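Tryptophanyl-tRNA synthetase (Aeropyrum pernix, PDB 3A04) catalyses the ATP-dependent attachment of L-tryptophan to tRNA(Trp), with release of AMP and diphosphate. Local coordinates at residues K247-L252 with D309-M314; E292-G297 with K331-E336; G298-C303 with H322-C327. One frame throughout, in Å; residues are numbered along the deposited sequence.

In the fold
From the N terminus, the chain first builds the class I nucleotide-binding domain; strand 242-246 of its sheet runs into residues 247-252. Contact 1 closes the first loop, joining this segment to the end of helix 304-313 and so tying the cluster region back to the catalytic domain. Before that loop is complete, residues 292-297 and then 298-303 have opened contacts 2 and 3, so contact 1 crosses both. Of these two, contact 3 closes before contact 2, on helix 317-328, and is nested within it; contact 2 closes at the start of the long helix 334-364. Contacts 2 and 3 share the iron-sulfur cluster and meet at Ser326 and Lys331; contacts 1 and 3 meet where Met314 packs on Ile323.

Contact 1: K247-L252 with D309-M314; sequences KLQPGL and DLYHLM
Gln249 and Tyr311 bring the two backbones nearest, 7.4 Å between their CA atoms, where an irregular segment passes the last turn of helix 304-313. In this class I synthetase the segment leads from strand 242-246 of the nucleotide-binding sheet toward the KMSKS motif, whose Lys256 is touched by Leu248. The helix ends in a wider, pi-type turn, with Met314 N bonded to Asp309 O, and from that turn Tyr311 and His312 both reach across. Tyr311 lies alongside Gln249, the two side chains antiparallel and their ring and amide planes only 20° apart. Gln249 CB rests over one face of the ring, 4.0 Å from the Tyr311 centroid, as a CH-pi contact placed toward the rim. At the far end of the ring Tyr311 OH donates to Lys247 O at 3.2 Å, approaching from well above the carbonyl plane, and the same hydroxyl touches Lys247 CB at 3.4 Å. The backbone of Lys247 is also hydrogen-bonded to the backbone of Ile51, on which Tyr311 packs. Because Gln249 holds CG anti to the backbone N (chi1 -171°) and stays extended beyond it, its carboxamide travels past the tyrosine to the neighbouring histidine. There His312 ND1 is hydrogen-bonded to Lys88 NZ, just beyond the HIGH motif, while the ring meets Phe85 of that motif edge-to-face. The other nitrogen, His312 NE2, makes a weak, bent bond of 2.9 Å to Gln249 OE1, which lies at the ring's edge.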
loop_
_atom_site.group_PDB
_atom_site.type_symbol
_atom_site.label_atom_id
_atom_site.label_comp_id
_atom_site.label_asym_id
_atom_site.label_seq_id
_atom_site.Cartn_x
_atom_site.Cartn_y
_atom_site.Cartn_z
ATOM N N LYS A 247 -25.025 13.086 -14.930
ATOM C CA LYS A 247 -24.875 12.582 -16.307
ATOM C C LYS A 247 -23.620 13.188 -16.865
ATOM O O LYS A 247 -23.380 14.348 -16.658
ATOM C CB LYS A 247 -26.039 13.059 -17.183
ATOM C CG LYS A 247 -27.420 12.795 -16.519
ATOM C CD LYS A 247 -28.487 13.753 -17.065
ATOM C CE LYS A 247 -29.309 13.045 -18.125
ATOM N NZ LYS A 247 -30.546 13.851 -18.307
ATOM N N LEU A 248 -22.811 12.423 -17.547
ATOM C CA LEU A 248 -21.592 12.974 -18.141
ATOM C C LEU A 248 -21.918 13.879 -19.374
ATOM O O LEU A 248 -22.790 13.558 -20.196
ATOM C CB LEU A 248 -20.689 11.825 -18.589
ATOM C CG LEU A 248 -20.076 10.846 -17.534
ATOM C CD1 LEU A 248 -21.176 10.168 -16.730
ATOM C CD2 LEU A 248 -19.222 9.747 -18.235
ATOM N N GLN A 249 -21.192 14.971 -19.498
ATOM C CA GLN A 249 -21.336 15.823 -20.638
ATOM C C GLN A 249 -20.592 15.163 -21.787
ATOM O O GLN A 249 -19.437 14.768 -21.649
ATOM C CB GLN A 249 -20.729 17.213 -20.382
ATOM C CG GLN A 249 -21.063 18.244 -21.537
ATOM C CD GLN A 249 -20.396 19.617 -21.331
ATOM O OE1 GLN A 249 -19.714 19.830 -20.317
ATOM N NE2 GLN A 249 -20.506 20.520 -22.335
ATOM N N PRO A 250 -21.271 15.034 -22.923
ATOM C CA PRO A 250 -20.600 14.482 -24.088
ATOM C C PRO A 250 -19.582 15.502 -24.613
ATOM O O PRO A 250 -19.699 16.712 -24.329
ATOM C CB PRO A 250 -21.741 14.239 -25.065
ATOM C CG PRO A 250 -22.842 15.179 -24.630
ATOM C CD PRO A 250 -22.599 15.571 -23.212
ATOM N N GLY A 251 -18.517 15.011 -25.214
ATOM C CA GLY A 251 -17.550 15.892 -25.905
ATOM C C GLY A 251 -18.197 16.630 -27.081
ATOM O O GLY A 251 -19.314 16.322 -27.503
ATOM N N LEU A 252 -17.481 17.586 -27.632
ATOM C CA LEU A 252 -18.005 18.406 -28.740
ATOM C C LEU A 252 -18.221 17.565 -30.010
ATOM O O LEU A 252 -18.954 17.974 -30.901
ATOM C CB LEU A 252 -17.071 19.577 -29.019
ATOM C CG LEU A 252 -17.009 20.440 -27.739
ATOM C CD1 LEU A 252 -15.967 21.506 -27.881
ATOM C CD2 LEU A 252 -18.350 21.051 -27.438
ATOM N N ASP A 309 -24.316 24.943 -23.300
ATOM C CA ASP A 309 -25.196 25.953 -22.634
ATOM C C ASP A 309 -25.847 25.421 -21.372
ATOM O O ASP A 309 -25.884 26.069 -20.350
ATOM C CB ASP A 309 -26.336 26.370 -23.617
ATOM C CG ASP A 309 -25.824 27.237 -24.762
ATOM O OD1 ASP A 309 -24.776 27.869 -24.598
ATOM O OD2 ASP A 309 -26.456 27.253 -25.826
ATOM N N LEU A 310 -26.349 24.191 -21.452
ATOM C CA LEU A 310 -27.086 23.607 -20.325
ATOM C C LEU A 310 -26.160 23.293 -19.096
ATOM O O LEU A 310 -26.572 23.468 -17.914
ATOM C CB LEU A 310 -27.739 22.289 -20.841
ATOM C CG LEU A 310 -28.788 21.727 -19.845
ATOM C CD1 LEU A 310 -30.159 22.503 -19.820
ATOM C CD2 LEU A 310 -28.913 20.249 -20.120
ATOM N N TYR A 311 -24.923 22.825 -19.371
ATOM C CA TYR A 311 -24.042 22.333 -18.280
ATOM C C TYR A 311 -23.209 23.466 -17.700
ATOM O O TYR A 311 -22.833 23.390 -16.533
ATOM C CB TYR A 311 -23.070 21.250 -18.778
ATOM C CG TYR A 311 -23.591 19.864 -18.748
ATOM C CD1 TYR A 311 -24.661 19.509 -19.545
ATOM C CD2 TYR A 311 -23.052 18.903 -17.864
ATOM C CE1 TYR A 311 -25.199 18.197 -19.507
ATOM C CE2 TYR A 311 -23.551 17.594 -17.843
ATOM C CZ TYR A 311 -24.609 17.259 -18.679
ATOM O OH TYR A 311 -25.144 16.000 -18.693
ATOM N N HIS A 312 -22.929 24.488 -18.514
ATOM C CA HIS A 312 -21.986 25.580 -18.160
ATOM C C HIS A 312 -22.344 26.995 -18.539
ATOM O O HIS A 312 -22.190 27.881 -17.723
ATOM C CB HIS A 312 -20.609 25.321 -18.805
ATOM C CG HIS A 312 -20.045 23.979 -18.433
ATOM N ND1 HIS A 312 -19.501 23.750 -17.190
ATOM C CD2 HIS A 312 -20.014 22.794 -19.100
ATOM C CE1 HIS A 312 -19.101 22.483 -17.122
ATOM N NE2 HIS A 312 -19.415 21.882 -18.265
ATOM N N LEU A 313 -22.632 27.234 -19.814
ATOM C CA LEU A 313 -22.525 28.648 -20.340
ATOM C C LEU A 313 -23.735 29.553 -20.002
ATOM O O LEU A 313 -23.611 30.797 -19.978
ATOM C CB LEU A 313 -22.284 28.656 -21.877
ATOM C CG LEU A 313 -21.026 27.929 -22.347
ATOM C CD1 LEU A 313 -20.934 27.872 -23.899
ATOM C CD2 LEU A 313 -19.724 28.447 -21.565
ATOM N N MET A 314 -24.876 28.904 -19.733
ATOM C CA MET A 314 -26.124 29.601 -19.428
ATOM C C MET A 314 -26.733 29.126 -18.097
ATOM O O MET A 314 -27.640 28.309 -18.112
ATOM C CB MET A 314 -27.150 29.417 -20.562
ATOM C CG MET A 314 -26.728 30.089 -21.856
ATOM S SD MET A 314 -27.850 29.829 -23.286
ATOM C CE MET A 314 -26.954 30.725 -24.564
#

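Contact 2: E292-G297 with K331-E336; sequences EQRRLG and KILCGE. With SF4 (iron/sulfur cluster), chain B.
Leu333 fits against two consecutive helical residues, and its two methyl groups are directed mainly to different partners. Its CD2 meets the aliphatic part of Gln293, 3.4 Å from Gln293 CG, where the two side chains lie antiparallel, side by side. Its CD1 lies over one face of the Arg294 guanidinium, 3.5 Å from Arg294 NH1; here the leucine stands roughly perpendicular to the arginine chain and sits toward the rim of the flat group. Gln293 departs from its helix with CG anti to the backbone N and then bends sharply at chi2 (86°), which turns the amide inward. Gln293 NE2 donates to Ile332 O at 3.0 Å, a nearly straight bond that lies close to the amide plane and runs nearly along the C=O axis. The same nitrogen faces the [4Fe-4S] cluster, 3.8 Å from its S4. Ile332 CG2 approaches that sulfide as well, so an amide and a methyl group both border it. Cys334 binds iron FE3 through SG at 2.3 Å; together with Cys337 it forms a Cys-x-x-Cys element at the start of helix 334-364, in a cluster site like that of Thermotoga TrpRS. Leu333 is the N-cap of this helix, and Glu336, three residues on, bonds back to the N-cap amide: Glu336 OE2 accepts from Leu333 N at 3.3 Å, met from above the carboxylate plane. Arg294 NH2 stops 4.0 Å from Glu336 OE2, opposite charges close together but short of a salt bridge.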
loop_
_atom_site.group_PDB
_atom_site.type_symbol
_atom_site.label_atom_id
_atom_site.label_comp_id
_atom_site.label_asym_id
_atom_site.label_seq_id
_atom_site.Cartn_x
_atom_site.Cartn_y
_atom_site.Cartn_z
ATOM N N GLU A 292 -33.955 23.916 -44.540
ATOM C CA GLU A 292 -34.635 22.786 -43.859
ATOM C C GLU A 292 -34.750 22.990 -42.313
ATOM O O GLU A 292 -35.729 22.546 -41.662
ATOM C CB GLU A 292 -33.907 21.459 -44.223
ATOM C CG GLU A 292 -34.812 20.227 -44.591
ATOM C CD GLU A 292 -35.495 19.525 -43.380
ATOM O OE1 GLU A 292 -34.801 19.168 -42.391
ATOM O OE2 GLU A 292 -36.739 19.296 -43.434
ATOM N N GLN A 293 -33.744 23.667 -41.736
ATOM C CA GLN A 293 -33.747 24.015 -40.313
ATOM C C GLN A 293 -34.930 24.927 -39.989
ATOM O O GLN A 293 -35.619 24.710 -38.996
ATOM C CB GLN A 293 -32.413 24.658 -39.905
ATOM C CG GLN A 293 -32.357 25.270 -38.456
ATOM C CD GLN A 293 -31.988 24.285 -37.339
ATOM O OE1 GLN A 293 -31.695 23.110 -37.590
ATOM N NE2 GLN A 293 -32.017 24.770 -36.094
ATOM N N ARG A 294 -35.191 25.930 -40.829
ATOM C CA ARG A 294 -36.328 26.831 -40.547
ATOM C C ARG A 294 -37.692 26.184 -40.470
ATOM O O ARG A 294 -38.484 26.527 -39.587
ATOM C CB ARG A 294 -36.357 28.053 -41.452
ATOM C CG ARG A 294 -36.054 29.310 -40.672
ATOM C CD ARG A 294 -35.023 30.071 -41.405
ATOM N NE ARG A 294 -34.293 30.993 -40.542
ATOM C CZ ARG A 294 -33.163 31.595 -40.919
ATOM N NH1 ARG A 294 -32.660 31.349 -42.141
ATOM N NH2 ARG A 294 -32.543 32.447 -40.093
ATOM N N ARG A 295 -37.958 25.223 -41.361
ATOM C CA ARG A 295 -39.243 24.518 -41.324
ATOM C C ARG A 295 -39.398 23.630 -40.117
ATOM O O ARG A 295 -40.404 23.724 -39.419
ATOM C CB ARG A 295 -39.522 23.716 -42.596
ATOM C CG ARG A 295 -39.965 22.283 -42.291
ATOM C CD ARG A 295 -41.292 21.912 -42.903
ATOM N NE ARG A 295 -42.152 21.294 -41.887
ATOM C CZ ARG A 295 -43.445 21.014 -42.051
ATOM N NH1 ARG A 295 -44.049 21.287 -43.205
ATOM N NH2 ARG A 295 -44.143 20.463 -41.055
ATOM N N LEU A 296 -38.409 22.778 -39.863
ATOM C CA LEU A 296 -38.525 21.748 -38.807
ATOM C C LEU A 296 -37.955 22.149 -37.434
ATOM O O LEU A 296 -38.381 21.602 -36.380
ATOM C CB LEU A 296 -37.829 20.466 -39.262
ATOM C CG LEU A 296 -38.655 19.283 -39.793
ATOM C CD1 LEU A 296 -37.795 18.508 -40.792
ATOM C CD2 LEU A 296 -39.176 18.373 -38.643
ATOM N N GLY A 297 -36.994 23.082 -37.464
ATOM C CA GLY A 297 -36.163 23.401 -36.296
ATOM C C GLY A 297 -35.044 22.383 -36.056
ATOM O O GLY A 297 -34.738 21.549 -36.918
ATOM N N LYS A 331 -36.657 28.973 -35.071
ATOM C CA LYS A 331 -36.283 30.410 -34.999
ATOM C C LYS A 331 -34.774 30.725 -34.986
ATOM O O LYS A 331 -34.384 31.894 -34.945
ATOM C CB LYS A 331 -36.978 31.099 -33.794
ATOM C CG LYS A 331 -38.497 31.252 -33.880
ATOM C CD LYS A 331 -39.149 31.049 -32.488
ATOM C CE LYS A 331 -40.572 31.675 -32.390
ATOM N NZ LYS A 331 -40.517 33.180 -32.162
ATOM N N ILE A 332 -33.923 29.699 -35.003
ATOM C CA ILE A 332 -32.514 29.937 -34.856
ATOM C C ILE A 332 -31.712 28.915 -35.647
ATOM O O ILE A 332 -32.055 27.740 -35.661
ATOM C CB ILE A 332 -32.090 29.977 -33.309
ATOM C CG1 ILE A 332 -30.668 30.532 -33.134
ATOM C CG2 ILE A 332 -32.227 28.588 -32.620
ATOM C CD1 ILE A 332 -30.238 30.591 -31.674
ATOM N N LEU A 333 -30.654 29.384 -36.300
ATOM C CA LEU A 333 -29.721 28.529 -37.014
ATOM C C LEU A 333 -28.469 28.274 -36.155
ATOM O O LEU A 333 -28.133 29.086 -35.280
ATOM C CB LEU A 333 -29.325 29.180 -38.346
ATOM C CG LEU A 333 -30.456 29.491 -39.373
ATOM C CD1 LEU A 333 -29.848 29.923 -40.721
ATOM C CD2 LEU A 333 -31.416 28.333 -39.536
ATOM N N CYS A 334 -27.751 27.192 -36.457
ATOM C CA CYS A 334 -26.595 26.760 -35.670
ATOM C C CYS A 334 -25.439 27.754 -35.657
ATOM O O CYS A 334 -24.719 27.877 -34.667
ATOM C CB CYS A 334 -26.111 25.391 -36.171
ATOM S SG CYS A 334 -27.329 24.065 -35.807
ATOM N N GLY A 335 -25.244 28.461 -36.768
ATOM C CA GLY A 335 -24.217 29.477 -36.826
ATOM C C GLY A 335 -24.469 30.551 -35.764
ATOM O O GLY A 335 -23.541 30.979 -35.063
ATOM N N GLU A 336 -25.719 30.993 -35.617
ATOM C CA GLU A 336 -25.947 32.078 -34.653
ATOM C C GLU A 336 -25.966 31.526 -33.229
ATOM O O GLU A 336 -25.549 32.204 -32.295
ATOM C CB GLU A 336 -27.241 32.844 -34.918
ATOM C CG GLU A 336 -28.432 32.010 -35.244
ATOM C CD GLU A 336 -29.629 32.872 -35.758
ATOM O OE1 GLU A 336 -30.050 33.829 -34.993
ATOM O OE2 GLU A 336 -30.109 32.575 -36.905
HETATM FE FE1 SF4 B . -28.341 25.630 -31.375
HETATM FE FE2 SF4 B . -30.406 23.974 -32.102
HETATM FE FE3 SF4 B . -28.208 24.259 -33.725
HETATM FE FE4 SF4 B . -27.912 23.051 -31.288
HETATM S S1 SF4 B . -29.257 22.316 -33.115
HETATM S S2 SF4 B . -26.517 24.595 -32.187
HETATM S S3 SF4 B . -29.380 24.123 -29.997
HETATM S S4 SF4 B . -29.802 25.880 -33.229
#

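Contact 3: G298-C303 with H322-C327; sequences GVPEVC and HIYTSC. With SF4 (iron/sulfur cluster), chain B.
Tyr324 and Cys327, almost one turn apart on helix 317-328, are the residues with which the helix grips the loop at 298-303. Just ahead of them in the sequence, Ile323 turns from the loop toward Tyr306 and the cluster. Tyr324 holds CG anti to the backbone N (chi1 180°), which swings the ring out beside Pro300 and carries its hydroxyl to Glu301. The tyrosine side chain runs roughly perpendicular to that of the proline, and Pro300 CB packs 3.6 Å from Tyr324 CD1. Beyond the proline, the carboxylate of Glu301 comes to the edge of the phenol, the two planes 72° apart. A hydrogen bond from Tyr324 OH to Glu301 OE2 is plausible, although the modelled separation is too short for its length to be trusted. Cys327 makes the closest backbone approach to the loop: Cys327 O accepts a hydrogen bond from Gly298 N at 2.7 Å. Its sulfur packs closely on the loop, with Cys327 SG 3.3 Å from Gly298 CA, where there is no side chain to interfere, and 3.6 Å from Pro300 CG. The same SG binds iron FE2 at 2.2 Å. From the loop, Cys303 SG binds iron FE4 at 2.4 Å, and the same side chain caps the start of helix 304-313. Two cysteines, one from a loop and one from a helix, thus provide half of a four-cysteine [4Fe-4S] site, completed by Cys334 on iron FE3 and, probably, by Cys337 on the remaining iron.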
loop_
_atom_site.group_PDB
_atom_site.type_symbol
_atom_site.label_atom_id
_atom_site.label_comp_id
_atom_site.label_asym_id
_atom_site.label_seq_id
_atom_site.Cartn_x
_atom_site.Cartn_y
_atom_site.Cartn_z
ATOM N N GLY A 298 -34.419 22.458 -34.885
ATOM C CA GLY A 298 -33.316 21.576 -34.597
ATOM C C GLY A 298 -33.591 20.549 -33.518
ATOM O O GLY A 298 -34.721 20.440 -32.972
ATOM N N VAL A 299 -32.545 19.788 -33.195
ATOM C CA VAL A 299 -32.673 18.744 -32.219
ATOM C C VAL A 299 -31.650 18.985 -31.064
ATOM O O VAL A 299 -30.523 18.475 -31.102
ATOM C CB VAL A 299 -32.545 17.332 -32.911
ATOM C CG1 VAL A 299 -32.767 16.147 -31.896
ATOM C CG2 VAL A 299 -33.533 17.237 -34.160
ATOM N N PRO A 300 -32.048 19.804 -30.061
ATOM C CA PRO A 300 -31.142 20.125 -28.925
ATOM C C PRO A 300 -30.714 18.895 -28.095
ATOM O O PRO A 300 -29.587 18.856 -27.607
ATOM C CB PRO A 300 -31.978 21.112 -28.063
ATOM C CG PRO A 300 -32.927 21.804 -29.071
ATOM C CD PRO A 300 -33.285 20.636 -30.035
ATOM N N GLU A 301 -31.616 17.919 -27.953
ATOM C CA GLU A 301 -31.354 16.622 -27.271
ATOM C C GLU A 301 -30.044 15.930 -27.720
ATOM O O GLU A 301 -29.411 15.234 -26.936
ATOM C CB GLU A 301 -32.551 15.653 -27.452
ATOM C CG GLU A 301 -33.819 16.027 -26.666
ATOM C CD GLU A 301 -34.646 17.210 -27.265
ATOM O OE1 GLU A 301 -34.390 17.647 -28.411
ATOM O OE2 GLU A 301 -35.588 17.695 -26.577
ATOM N N VAL A 302 -29.620 16.153 -28.966
ATOM C CA VAL A 302 -28.373 15.550 -29.494
ATOM C C VAL A 302 -27.265 16.561 -29.836
ATOM O O VAL A 302 -26.303 16.238 -30.577
ATOM C CB VAL A 302 -28.681 14.603 -30.712
ATOM C CG1 VAL A 302 -29.777 13.618 -30.307
ATOM C CG2 VAL A 302 -29.161 15.419 -31.883
ATOM N N CYS A 303 -27.392 17.786 -29.315
ATOM C CA CYS A 303 -26.541 18.879 -29.791
ATOM C C CYS A 303 -25.542 19.182 -28.682
ATOM O O CYS A 303 -25.927 19.466 -27.529
ATOM C CB CYS A 303 -27.387 20.140 -30.016
ATOM S SG CYS A 303 -26.366 21.483 -30.456
ATOM N N HIS A 322 -34.927 29.487 -23.630
ATOM C CA HIS A 322 -35.157 30.227 -24.854
ATOM C C HIS A 322 -34.347 29.649 -25.972
ATOM O O HIS A 322 -34.832 29.553 -27.114
ATOM C CB HIS A 322 -34.797 31.698 -24.669
ATOM C CG HIS A 322 -35.018 32.530 -25.904
ATOM N ND1 HIS A 322 -36.253 33.064 -26.241
ATOM C CD2 HIS A 322 -34.153 32.938 -26.868
ATOM C CE1 HIS A 322 -36.134 33.762 -27.361
ATOM N NE2 HIS A 322 -34.871 33.704 -27.759
ATOM N N ILE A 323 -33.106 29.214 -25.692
ATOM C CA ILE A 323 -32.385 28.555 -26.766
ATOM C C ILE A 323 -33.129 27.300 -27.233
ATOM O O ILE A 323 -33.210 27.039 -28.434
ATOM C CB ILE A 323 -30.906 28.125 -26.408
ATOM C CG1 ILE A 323 -29.992 29.343 -26.202
ATOM C CG2 ILE A 323 -30.355 27.218 -27.556
ATOM C CD1 ILE A 323 -29.961 30.350 -27.387
ATOM N N TYR A 324 -33.582 26.485 -26.274
ATOM C CA TYR A 324 -34.230 25.220 -26.600
ATOM C C TYR A 324 -35.503 25.461 -27.460
ATOM O O TYR A 324 -35.700 24.831 -28.507
ATOM C CB TYR A 324 -34.605 24.495 -25.299
ATOM C CG TYR A 324 -35.284 23.175 -25.508
ATOM C CD1 TYR A 324 -34.528 22.031 -25.756
ATOM C CD2 TYR A 324 -36.687 23.056 -25.457
ATOM C CE1 TYR A 324 -35.105 20.788 -25.938
ATOM C CE2 TYR A 324 -37.302 21.798 -25.645
ATOM C CZ TYR A 324 -36.500 20.667 -25.891
ATOM O OH TYR A 324 -37.038 19.423 -26.107
ATOM N N THR A 325 -36.357 26.354 -26.952
ATOM C CA THR A 325 -37.629 26.747 -27.568
ATOM C C THR A 325 -37.360 27.241 -28.993
ATOM O O THR A 325 -37.856 26.658 -29.957
ATOM C CB THR A 325 -38.309 27.819 -26.655
ATOM O OG1 THR A 325 -38.753 27.187 -25.435
ATOM C CG2 THR A 325 -39.458 28.600 -27.349
ATOM N N SER A 326 -36.518 28.268 -29.126
ATOM C CA SER A 326 -36.161 28.830 -30.430
ATOM C C SER A 326 -35.656 27.818 -31.441
ATOM O O SER A 326 -36.141 27.785 -32.588
ATOM C CB SER A 326 -35.205 30.025 -30.295
ATOM O OG SER A 326 -35.708 30.912 -29.307
ATOM N N CYS A 327 -34.684 26.990 -31.037
ATOM C CA CYS A 327 -34.230 25.900 -31.889
ATOM C C CYS A 327 -35.366 24.910 -32.221
ATOM O O CYS A 327 -35.448 24.418 -33.342
ATOM C CB CYS A 327 -33.096 25.132 -31.213
ATOM S SG CYS A 327 -32.617 23.673 -32.120
HETATM FE FE1 SF4 B . -28.341 25.630 -31.375
HETATM FE FE2 SF4 B . -30.406 23.974 -32.102
HETATM FE FE3 SF4 B . -28.208 24.259 -33.725
HETATM FE FE4 SF4 B . -27.912 23.051 -31.288
HETATM S S1 SF4 B . -29.257 22.316 -33.115
HETATM S S2 SF4 B . -26.517 24.595 -32.187
HETATM S S3 SF4 B . -29.380 24.123 -29.997
HETATM S S4 SF4 B . -29.802 25.880 -33.229
#